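Local coordinates for heptaprenyl diphosphate synthase (HEPPP synthase) subunit 1 family protein (Staphylococcus aureus, PDB 5H9D) that probably serves as the small regulatory subunit of a two-chain synthase that makes heptaprenyl diphosphate, paired with a catalytic partner chain of the farnesyl pyrophosphate synthetase type, at residues 102-105 with 106-110. Numbering follows the deposited sequence.
Sequences VEIN and ELKSS
With CG of E106 beside its own backbone N (chi1 -80°) and the chain beyond extended, the carboxylate runs back along the helix to V102, where OE1 lies 3.7 Å from CG2. In E103, by contrast, CG steps forward along the helix: it stands anti to the backbone N (chi1 172°), alongside L107, and meets CD1 of that leucine at 3.9 Å. I104 and K108 cross at an angle, CG2 of the isoleucine touching CE of the lysine at 3.9 Å. All three pairs are i to i+4 neighbours on helix 91-112, one turn apart, and the main chain beneath them has the regular alpha-helical bonding: L107 N to E103 O is 2.7 Å and nearly straight at 170°, while S109 N to N105 O is longer, 3.1 Å. In this all-helical chain the turn is flanked by helices 118-140 and 43-65 and by the partner chain. Branched I104 suits the first helix, packing on L131 and F132. K108 has the length to carry its ammonium past I104 to a salt bridge with D59 of helix 43-65. E103 is paired with K99 and K127. Polar ends suit the subunit interface: E106 OE2 accepts hydrogen bonds from S23 OG and K24 N of the farnesyl pyrophosphate synthetase chain, and N105 OD1 accepts one from N111 ND2 of that same chain.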
loop_
_atom_site.group_PDB
_atom_site.type_symbol
_atom_site.label_atom_id
_atom_site.label_comp_id
_atom_site.label_asym_id
_atom_site.label_seq_id
_atom_site.Cartn_x
_atom_site.Cartn_y
_atom_site.Cartn_z
ATOM N N VAL C 102 1.323 7.263 -13.057
ATOM C CA VAL C 102 1.508 8.518 -12.321
ATOM C C VAL C 102 0.949 9.686 -13.123
ATOM O O VAL C 102 0.381 10.598 -12.555
ATOM C CB VAL C 102 3.033 8.817 -11.863
ATOM C CG1 VAL C 102 3.957 7.683 -12.211
ATOM C CG2 VAL C 102 3.521 10.135 -12.421
ATOM N N GLU C 103 1.068 9.636 -14.440
ATOM C CA GLU C 103 0.552 10.715 -15.280
ATOM C C GLU C 103 -0.972 10.845 -15.236
ATOM O O GLU C 103 -1.536 11.945 -15.088
ATOM C CB GLU C 103 1.012 10.513 -16.716
ATOM C CG GLU C 103 0.357 11.468 -17.676
ATOM C CD GLU C 103 1.073 11.549 -18.998
ATOM O OE1 GLU C 103 1.621 10.507 -19.432
ATOM O OE2 GLU C 103 1.074 12.652 -19.600
ATOM N N ILE C 104 -1.640 9.706 -15.395
ATOM C CA ILE C 104 -3.096 9.684 -15.321
ATOM C C ILE C 104 -3.498 10.363 -14.019
ATOM O O ILE C 104 -4.348 11.261 -14.030
ATOM C CB ILE C 104 -3.625 8.248 -15.321
ATOM C CG1 ILE C 104 -3.447 7.633 -16.717
ATOM C CG2 ILE C 104 -5.066 8.221 -14.878
ATOM C CD1 ILE C 104 -3.945 8.528 -17.882
ATOM N N ASN C 105 -2.871 9.942 -12.911
ATOM C CA ASN C 105 -3.142 10.508 -11.584
ATOM C C ASN C 105 -2.823 11.985 -11.469
ATOM O O ASN C 105 -3.556 12.719 -10.839
ATOM C CB ASN C 105 -2.392 9.714 -10.524
ATOM C CG ASN C 105 -3.013 8.370 -10.300
ATOM O OD1 ASN C 105 -4.147 8.252 -9.846
ATOM N ND2 ASN C 105 -2.284 7.341 -10.644
ATOM N N GLU C 106 -1.729 12.414 -12.086
ATOM C CA GLU C 106 -1.367 13.836 -12.098
ATOM C C GLU C 106 -2.451 14.606 -12.893
ATOM O O GLU C 106 -2.928 15.655 -12.444
ATOM C CB GLU C 106 0.019 14.070 -12.759
ATOM C CG GLU C 106 1.223 13.797 -11.894
ATOM C CD GLU C 106 2.554 13.895 -12.682
ATOM O OE1 GLU C 106 2.610 13.393 -13.830
ATOM O OE2 GLU C 106 3.555 14.449 -12.166
ATOM N N LEU C 107 -2.841 14.095 -14.065
ATOM C CA LEU C 107 -3.856 14.794 -14.836
ATOM C C LEU C 107 -5.171 14.904 -14.073
ATOM O O LEU C 107 -5.736 15.984 -14.019
ATOM C CB LEU C 107 -4.075 14.135 -16.195
ATOM C CG LEU C 107 -2.861 14.197 -17.135
ATOM C CD1 LEU C 107 -3.043 13.242 -18.311
ATOM C CD2 LEU C 107 -2.656 15.591 -17.606
ATOM N N LYS C 108 -5.663 13.814 -13.473
ATOM C CA LYS C 108 -6.916 13.897 -12.702
ATOM C C LYS C 108 -6.784 14.940 -11.584
ATOM O O LYS C 108 -7.705 15.727 -11.358
ATOM C CB LYS C 108 -7.310 12.542 -12.106
ATOM C CG LYS C 108 -7.925 11.565 -13.094
ATOM C CD LYS C 108 -8.121 10.164 -12.529
ATOM C CE LYS C 108 -8.635 9.218 -13.625
ATOM N NZ LYS C 108 -8.697 7.739 -13.262
ATOM N N SER C 109 -5.649 14.966 -10.896
ATOM C CA SER C 109 -5.447 15.955 -9.838
ATOM C C SER C 109 -5.559 17.371 -10.413
ATOM O O SER C 109 -6.190 18.263 -9.819
ATOM C CB SER C 109 -4.076 15.788 -9.195
ATOM O OG SER C 109 -3.891 16.744 -8.175
ATOM N N SER C 110 -4.932 17.569 -11.564
ATOM C CA SER C 110 -4.968 18.843 -12.222
ATOM C C SER C 110 -6.411 19.235 -12.584
ATOM O O SER C 110 -6.796 20.400 -12.451
ATOM C CB SER C 110 -4.080 18.789 -13.473
ATOM O OG SER C 110 -2.703 18.780 -13.137
#